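Local coordinates for Alpha/beta hydrolase fold-3 domain-containing protein (Enterococcus faecalis, PDB 2QRU) that is of unknown function but has the alpha/beta hydrolase fold and probably acts as a hydrolase, at residues 129-134 / 219-224; 156-161 / 170-175. One frame throughout, in Å; residues are numbered along the deposited sequence.

Interaction 1: 129-134 / 219-224; sequences NFYGYT and SSDEEV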
ATOM      1  N   ASN A 129      -7.951  -2.624   1.508  1.00 24.03           N
ATOM      2  CA  ASN A 129      -7.259  -2.593   0.227  1.00 23.58           C
ATOM      3  C   ASN A 129      -7.880  -1.546  -0.708  1.00 23.83           C
ATOM      4  O   ASN A 129      -9.036  -1.703  -1.115  1.00 24.62           O
ATOM      5  CB  ASN A 129      -7.430  -3.947  -0.463  1.00 25.06           C
ATOM      6  CG  ASN A 129      -6.930  -3.906  -1.872  1.00 24.29           C
ATOM      7  OD1 ASN A 129      -5.796  -3.514  -2.099  1.00 26.05           O
ATOM      8  ND2 ASN A 129      -7.764  -4.314  -2.823  1.00 23.48           N
ATOM      9  N   PHE A 130      -7.105  -0.524  -1.044  1.00 23.39           N
ATOM     10  CA  PHE A 130      -7.441   0.417  -2.124  1.00 22.48           C
ATOM     11  C   PHE A 130      -6.659  -0.003  -3.351  1.00 22.64           C
ATOM     12  O   PHE A 130      -5.452   0.286  -3.440  1.00 22.97           O
ATOM     13  CB  PHE A 130      -7.081   1.835  -1.696  1.00 23.50           C
ATOM     14  CG  PHE A 130      -8.080   2.412  -0.751  1.00 22.37           C
ATOM     15  CD1 PHE A 130      -9.218   3.068  -1.264  1.00 23.17           C
ATOM     16  CD2 PHE A 130      -7.891   2.339   0.604  1.00 22.94           C
ATOM     17  CE1 PHE A 130     -10.194   3.605  -0.383  1.00 24.01           C
ATOM     18  CE2 PHE A 130      -8.835   2.871   1.489  1.00 25.54           C
ATOM     19  CZ  PHE A 130      -9.987   3.505   1.013  1.00 23.13           C
ATOM     20  N   TYR A 131      -7.337  -0.732  -4.256  1.00 23.53           N
ATOM     21  CA  TYR A 131      -6.834  -1.067  -5.606  1.00 24.29           C
ATOM     22  C   TYR A 131      -5.377  -1.602  -5.633  1.00 24.56           C
ATOM     23  O   TYR A 131      -4.552  -1.242  -6.488  1.00 26.30           O
ATOM     24  CB  TYR A 131      -7.094   0.079  -6.598  1.00 24.56           C
ATOM     25  CG  TYR A 131      -6.848   1.476  -6.066  1.00 23.49           C
ATOM     26  CD1 TYR A 131      -5.573   2.027  -6.048  1.00 25.06           C
ATOM     27  CD2 TYR A 131      -7.906   2.245  -5.564  1.00 25.25           C
ATOM     28  CE1 TYR A 131      -5.348   3.335  -5.560  1.00 23.72           C
ATOM     29  CE2 TYR A 131      -7.688   3.538  -5.052  1.00 23.70           C
ATOM     30  CZ  TYR A 131      -6.418   4.073  -5.053  1.00 26.10           C
ATOM     31  OH  TYR A 131      -6.251   5.398  -4.589  1.00 23.07           O
ATOM     32  N   GLY A 132      -5.111  -2.501  -4.683  1.00 24.02           N
ATOM     33  CA  GLY A 132      -3.835  -3.240  -4.679  1.00 23.39           C
ATOM     34  C   GLY A 132      -3.926  -4.495  -5.551  1.00 23.72           C
ATOM     35  O   GLY A 132      -4.807  -4.639  -6.425  1.00 22.30           O
ATOM     36  N   TYR A 133      -3.011  -5.430  -5.271  1.00 24.05           N
ATOM     37  CA  TYR A 133      -2.851  -6.630  -6.088  1.00 23.91           C
ATOM     38  C   TYR A 133      -2.140  -7.708  -5.296  1.00 24.62           C
ATOM     39  O   TYR A 133      -1.509  -7.402  -4.271  1.00 24.31           O
ATOM     40  CB  TYR A 133      -2.130  -6.292  -7.379  1.00 25.18           C
ATOM     41  CG  TYR A 133      -1.013  -5.281  -7.288  1.00 24.99           C
ATOM     42  CD1 TYR A 133      -1.274  -3.900  -7.425  1.00 25.39           C
ATOM     43  CD2 TYR A 133       0.328  -5.694  -7.132  1.00 27.24           C
ATOM     44  CE1 TYR A 133      -0.233  -2.949  -7.368  1.00 26.17           C
ATOM     45  CE2 TYR A 133       1.349  -4.747  -7.062  1.00 27.27           C
ATOM     46  CZ  TYR A 133       1.068  -3.388  -7.213  1.00 27.62           C
ATOM     47  OH  TYR A 133       2.080  -2.441  -7.183  1.00 26.56           O
ATOM     48  N   THR A 134      -2.234  -8.961  -5.781  1.00 24.75           N
ATOM     49  CA  THR A 134      -1.801 -10.120  -5.010  1.00 25.76           C
ATOM     50  C   THR A 134      -0.574 -10.775  -5.678  1.00 25.82           C
ATOM     51  O   THR A 134       0.040 -11.671  -5.106  1.00 26.72           O
ATOM     52  CB  THR A 134      -2.934 -11.179  -4.943  1.00 26.63           C
ATOM     53  OG1 THR A 134      -3.435 -11.397  -6.268  1.00 26.01           O
ATOM     54  CG2 THR A 134      -4.078 -10.712  -4.024  1.00 28.76           C
ATOM     55  N   SER A 219     -13.657   0.069 -11.813  1.00 25.31           N
ATOM     56  CA  SER A 219     -13.825  -0.742 -13.038  1.00 26.47           C
ATOM     57  C   SER A 219     -12.983  -0.246 -14.201  1.00 27.16           C
ATOM     58  O   SER A 219     -12.530  -1.045 -15.035  1.00 28.12           O
ATOM     59  CB  SER A 219     -15.294  -0.797 -13.462  1.00 27.28           C
ATOM     60  OG  SER A 219     -15.830   0.490 -13.794  1.00 28.87           O
ATOM     61  N   SER A 220     -12.734   1.061 -14.204  1.00 25.41           N
ATOM     62  CA  SER A 220     -11.990   1.748 -15.263  1.00 25.58           C
ATOM     63  C   SER A 220     -10.488   1.857 -15.001  1.00 24.69           C
ATOM     64  O   SER A 220      -9.757   2.501 -15.748  1.00 24.42           O
ATOM     65  CB  SER A 220     -12.587   3.140 -15.436  1.00 25.68           C
ATOM     66  OG  SER A 220     -13.844   3.043 -16.067  1.00 29.81           O
ATOM     67  N   ASP A 221     -10.025   1.203 -13.929  1.00 24.05           N
ATOM     68  CA  ASP A 221      -8.606   1.175 -13.608  1.00 24.47           C
ATOM     69  C   ASP A 221      -7.770   0.600 -14.763  1.00 25.16           C
ATOM     70  O   ASP A 221      -7.885  -0.590 -15.094  1.00 23.91           O
ATOM     71  CB  ASP A 221      -8.391   0.316 -12.357  1.00 24.67           C
ATOM     72  CG  ASP A 221      -7.046   0.562 -11.682  1.00 25.66           C
ATOM     73  OD1 ASP A 221      -6.058   0.863 -12.425  1.00 26.70           O
ATOM     74  OD2 ASP A 221      -6.991   0.415 -10.423  1.00 24.23           O
ATOM     75  N   GLU A 222      -6.893   1.441 -15.313  1.00 25.02           N
ATOM     76  CA  GLU A 222      -5.997   1.041 -16.411  1.00 26.61           C
ATOM     77  C   GLU A 222      -4.601   0.631 -15.941  1.00 26.56           C
ATOM     78  O   GLU A 222      -3.807   0.122 -16.751  1.00 27.86           O
ATOM     79  CB  GLU A 222      -5.820   2.223 -17.372  1.00 26.67           C
ATOM     80  CG  GLU A 222      -7.126   2.811 -17.845  1.00 31.58           C
ATOM     81  CD  GLU A 222      -7.466   2.393 -19.244  1.00 38.83           C
ATOM     82  OE1 GLU A 222      -7.291   1.193 -19.559  1.00 43.58           O
ATOM     83  OE2 GLU A 222      -7.902   3.263 -20.026  1.00 38.97           O
ATOM     84  N   GLU A 223      -4.312   0.839 -14.655  0.50 25.89           N
ATOM     85  CA  GLU A 223      -2.983   0.566 -14.081  0.50 25.90           C
ATOM     86  C   GLU A 223      -2.881  -0.797 -13.362  0.50 26.20           C
ATOM     87  O   GLU A 223      -1.833  -1.447 -13.403  0.50 25.58           O
ATOM     88  CB  GLU A 223      -2.581   1.714 -13.146  0.50 26.15           C
ATOM     89  CG  GLU A 223      -2.710   3.098 -13.791  0.50 26.51           C
ATOM     90  CD  GLU A 223      -2.145   4.221 -12.948  0.50 25.85           C
ATOM     91  OE1 GLU A 223      -1.204   3.976 -12.174  0.50 25.36           O
ATOM     92  OE2 GLU A 223      -2.634   5.369 -13.076  0.50 27.38           O
ATOM     93  N   VAL A 224      -3.964  -1.215 -12.705  1.00 25.53           N
ATOM     94  CA  VAL A 224      -4.075  -2.531 -12.083  1.00 26.03           C
ATOM     95  C   VAL A 224      -5.457  -3.094 -12.445  1.00 25.38           C
ATOM     96  O   VAL A 224      -6.465  -2.422 -12.184  1.00 25.38           O
ATOM     97  CB  VAL A 224      -3.993  -2.406 -10.522  1.00 26.41           C
ATOM     98  CG1 VAL A 224      -4.171  -3.777  -9.839  1.00 26.03           C
ATOM     99  CG2 VAL A 224      -2.694  -1.697 -10.081  1.00 26.31           C
TER
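Y131 O is buried beside V224 without a hydrogen-bonding partner in the model: CG2 of V224 lies 4.1 Å from this oxygen, and Y131 itself has a positive phi (47°). On the same residue, CB is 3.8 Å from D221 OD2. The other oxygen of D221, OD1, takes two backbone amides of its own loop. E223 N meets D221 OD1 at 2.8 Å, nearly along the C-O axis, closing an Asx turn. V224 N reaches D221 OD1 from above the carboxylate plane at 3.0 Å, in a straighter bond (170°). OD1 is thus pinned by the loop, and OD2 is turned to its hydrogen bond with H249 ND1. The two segments follow neighbouring parallel strands, 127-130 and 213-218, at the ends where alpha/beta hydrolases carry their catalytic loops; D221, H249 and S104 have the geometry of a Ser-His-Asp triad, consistent with D221 being its acid. The rest of the contact is van der Waals: V224 CG1 lies 3.6 Å from G132 O and V224 CG2 3.7 Å from CD1 of Y133, the valine and tyrosine side chains crossing at about a right angle. The Y133 ring reaches this valine with CG between the backbone N and the carbonyl carbon (chi1 38°). Within 129-134, N129 OD1 accepts from G132 N at 2.9 Å, an Asx motif. The Y131 hydroxyl bonds to D250 OD1 and L252 N, its ring meeting H249 edge-to-face.

Interaction 2: 156-161 / 170-175; sequences AAIDQT and LSRYLL
Segment 156-161 has no regular structure, while 170-175 makes a type I beta turn from L170 to Y173 and enters helix 173-181. The backbones come closest at I158 and R172, with CA atoms 6.6 Å apart. I158 is the apolar centre, and its two branches divide the work. With CG1 beside the backbone N (chi1 -57°) and the chain extended beyond it, I158 CD1 reaches S171 O at 3.4 Å and CB of L175 at 3.9 Å; I158 CG2 instead lies 3.8 Å from CG of R172. L175 also meets Q160, whose NE2 is 3.6 Å from the leucine CD1. Bent at chi3 (61°), R172 swings its guanidinium over to the loop, where NH1 donates to D159 O at 2.9 Å, the oxygen lying at the edge of the group and close to its plane. The same carbonyl accepts from N71 ND2. D159 OD1 receives T161 N in an Asx turn, and OD2 accepts from K162 N. R172 NE bonds to I39 O, and NH2 to N71 OD1 and A69 O. These neutral oxygens probably spread and solvate the charge of R172; the D159 carboxylate, not in contact with it, may add a favourable field.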
ATOM      1  N   ALA A 156      17.361  11.612 -15.570  1.00 34.24           N
ATOM      2  CA  ALA A 156      18.806  11.501 -15.329  1.00 33.94           C
ATOM      3  C   ALA A 156      19.214  11.925 -13.913  1.00 33.72           C
ATOM      4  O   ALA A 156      20.138  11.312 -13.315  1.00 34.25           O
ATOM      5  CB  ALA A 156      19.596  12.308 -16.384  1.00 33.61           C
ATOM      6  N   ALA A 157      18.517  12.960 -13.385  1.00 33.09           N
ATOM      7  CA  ALA A 157      18.855  13.511 -12.075  1.00 33.14           C
ATOM      8  C   ALA A 157      18.341  12.699 -10.873  1.00 32.98           C
ATOM      9  O   ALA A 157      18.632  13.039  -9.721  1.00 33.41           O
ATOM     10  CB  ALA A 157      18.383  14.967 -11.979  1.00 33.13           C
ATOM     11  N   ILE A 158      17.563  11.648 -11.123  1.00 32.02           N
ATOM     12  CA  ILE A 158      16.986  10.862 -10.020  1.00 31.99           C
ATOM     13  C   ILE A 158      17.948   9.746  -9.610  1.00 31.51           C
ATOM     14  O   ILE A 158      18.327   8.915 -10.438  1.00 32.22           O
ATOM     15  CB  ILE A 158      15.626  10.257 -10.396  1.00 31.28           C
ATOM     16  CG1 ILE A 158      14.638  11.354 -10.814  1.00 31.95           C
ATOM     17  CG2 ILE A 158      15.066   9.460  -9.218  1.00 30.91           C
ATOM     18  CD1 ILE A 158      13.300  10.837 -11.352  1.00 32.39           C
ATOM     19  N   ASP A 159      18.336   9.724  -8.339  1.00 30.71           N
ATOM     20  CA  ASP A 159      19.291   8.727  -7.876  1.00 30.35           C
ATOM     21  C   ASP A 159      18.676   7.333  -7.801  1.00 29.93           C
ATOM     22  O   ASP A 159      17.583   7.151  -7.217  1.00 29.32           O
ATOM     23  CB  ASP A 159      19.853   9.080  -6.499  1.00 30.55           C
ATOM     24  CG  ASP A 159      20.692   7.947  -5.930  1.00 31.58           C
ATOM     25  OD1 ASP A 159      21.725   7.603  -6.547  1.00 31.72           O
ATOM     26  OD2 ASP A 159      20.293   7.362  -4.903  1.00 33.21           O
ATOM     27  N   GLN A 160      19.395   6.361  -8.368  1.00 29.63           N
ATOM     28  CA  GLN A 160      18.975   4.949  -8.344  1.00 29.73           C
ATOM     29  C   GLN A 160      19.865   4.068  -7.443  1.00 29.54           C
ATOM     30  O   GLN A 160      19.628   2.863  -7.324  1.00 30.09           O
ATOM     31  CB  GLN A 160      18.950   4.366  -9.766  1.00 29.71           C
ATOM     32  CG  GLN A 160      18.005   5.075 -10.732  1.00 29.66           C
ATOM     33  CD  GLN A 160      17.968   4.426 -12.105  1.00 28.93           C
ATOM     34  OE1 GLN A 160      18.129   3.214 -12.248  1.00 29.04           O
ATOM     35  NE2 GLN A 160      17.741   5.236 -13.127  1.00 29.89           N
ATOM     36  N   THR A 161      20.858   4.680  -6.804  0.50 29.82           N
ATOM     37  CA  THR A 161      21.884   3.927  -6.090  0.50 29.93           C
ATOM     38  C   THR A 161      21.585   3.721  -4.607  0.50 29.70           C
ATOM     39  O   THR A 161      21.487   2.572  -4.146  0.50 30.15           O
ATOM     40  CB  THR A 161      23.262   4.605  -6.241  0.50 29.91           C
ATOM     41  OG1 THR A 161      23.477   4.927  -7.623  0.50 30.60           O
ATOM     42  CG2 THR A 161      24.366   3.684  -5.739  0.50 30.76           C
ATOM     43  N   LEU A 170       7.144  13.541  -4.547  1.00 28.59           N
ATOM     44  CA  LEU A 170       6.861  12.714  -5.723  1.00 28.02           C
ATOM     45  C   LEU A 170       7.843  12.955  -6.877  1.00 28.31           C
ATOM     46  O   LEU A 170       7.476  12.888  -8.051  1.00 28.33           O
ATOM     47  CB  LEU A 170       5.400  12.885  -6.186  1.00 28.45           C
ATOM     48  CG  LEU A 170       4.333  12.973  -5.082  1.00 29.47           C
ATOM     49  CD1 LEU A 170       2.911  13.008  -5.641  1.00 30.74           C
ATOM     50  CD2 LEU A 170       4.477  11.822  -4.108  1.00 28.11           C
ATOM     51  N   SER A 171       9.098  13.230  -6.530  1.00 27.82           N
ATOM     52  CA  SER A 171      10.108  13.548  -7.518  1.00 28.58           C
ATOM     53  C   SER A 171      10.496  12.328  -8.366  1.00 28.45           C
ATOM     54  O   SER A 171      10.997  12.469  -9.483  1.00 28.31           O
ATOM     55  CB  SER A 171      11.343  14.138  -6.834  1.00 28.98           C
ATOM     56  OG  SER A 171      12.029  13.145  -6.093  1.00 30.50           O
ATOM     57  N   ARG A 172      10.240  11.132  -7.838  1.00 28.58           N
ATOM     58  CA  ARG A 172      10.603   9.902  -8.543  1.00 28.68           C
ATOM     59  C   ARG A 172       9.452   9.400  -9.430  1.00 29.37           C
ATOM     60  O   ARG A 172       9.553   8.331 -10.052  1.00 28.22           O
ATOM     61  CB  ARG A 172      11.046   8.830  -7.542  1.00 28.66           C
ATOM     62  CG  ARG A 172      12.243   9.227  -6.654  1.00 27.37           C
ATOM     63  CD  ARG A 172      12.386   8.259  -5.468  1.00 29.00           C
ATOM     64  NE  ARG A 172      12.614   6.891  -5.926  1.00 26.28           N
ATOM     65  CZ  ARG A 172      13.806   6.399  -6.286  1.00 26.32           C
ATOM     66  NH1 ARG A 172      14.893   7.156  -6.202  1.00 27.10           N
ATOM     67  NH2 ARG A 172      13.918   5.135  -6.718  1.00 28.10           N
ATOM     68  N   TYR A 173       8.365  10.181  -9.485  1.00 29.28           N
ATOM     69  CA  TYR A 173       7.191   9.849 -10.311  1.00 30.12           C
ATOM     70  C   TYR A 173       7.569   9.526 -11.774  1.00 29.71           C
ATOM     71  O   TYR A 173       7.111   8.528 -12.352  1.00 29.52           O
ATOM     72  CB  TYR A 173       6.149  10.986 -10.228  1.00 31.39           C
ATOM     73  CG  TYR A 173       5.054  10.918 -11.267  1.00 32.93           C
ATOM     74  CD1 TYR A 173       5.230  11.503 -12.530  1.00 35.03           C
ATOM     75  CD2 TYR A 173       3.844  10.270 -10.993  1.00 33.93           C
ATOM     76  CE1 TYR A 173       4.235  11.438 -13.492  1.00 36.08           C
ATOM     77  CE2 TYR A 173       2.834  10.211 -11.942  1.00 35.10           C
ATOM     78  CZ  TYR A 173       3.037  10.794 -13.183  1.00 36.59           C
ATOM     79  OH  TYR A 173       2.047  10.731 -14.135  1.00 38.40           O
ATOM     80  N   LEU A 174       8.422  10.357 -12.366  1.00 29.04           N
ATOM     81  CA  LEU A 174       8.831  10.137 -13.756  1.00 29.07           C
ATOM     82  C   LEU A 174       9.649   8.862 -13.951  1.00 28.87           C
ATOM     83  O   LEU A 174       9.608   8.263 -15.028  1.00 28.30           O
ATOM     84  CB  LEU A 174       9.601  11.347 -14.321  1.00 29.04           C
ATOM     85  CG  LEU A 174       8.790  12.625 -14.532  1.00 30.64           C
ATOM     86  CD1 LEU A 174       9.548  13.668 -15.325  1.00 32.27           C
ATOM     87  CD2 LEU A 174       7.435  12.316 -15.172  1.00 33.70           C
ATOM     88  N   LEU A 175      10.408   8.468 -12.932  1.00 28.76           N
ATOM     89  CA  LEU A 175      11.252   7.275 -13.047  1.00 28.80           C
ATOM     90  C   LEU A 175      10.358   6.047 -13.181  1.00 28.79           C
ATOM     91  O   LEU A 175      10.622   5.137 -13.977  1.00 28.11           O
ATOM     92  CB  LEU A 175      12.184   7.142 -11.836  1.00 28.92           C
ATOM     93  CG  LEU A 175      13.238   6.023 -11.894  1.00 28.07           C
ATOM     94  CD1 LEU A 175      14.248   6.231 -13.016  1.00 27.09           C
ATOM     95  CD2 LEU A 175      13.944   5.913 -10.551  1.00 28.88           C
TER

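How the interactions relate
Interaction 2 is formed wholly within the long excursion between strands 127-130 and 213-218, whose C-terminal ends lead into the two loops of interaction 1. The centres of the two interactions are 24 Å apart and their nearest atoms about 7 Å, so they do not touch. Interaction 1 lies deeper: its centre is about 11 Å from the centre of the chain, that of interaction 2 about 20 Å. It also holds D221 of the probable triad, and V224 has its side chain about 5 Å from a bound phosphate, probably from the crystallisation liquor, which may mark a pocket. Interaction 2 instead links the 156-161 loop to the start of helix 173-181.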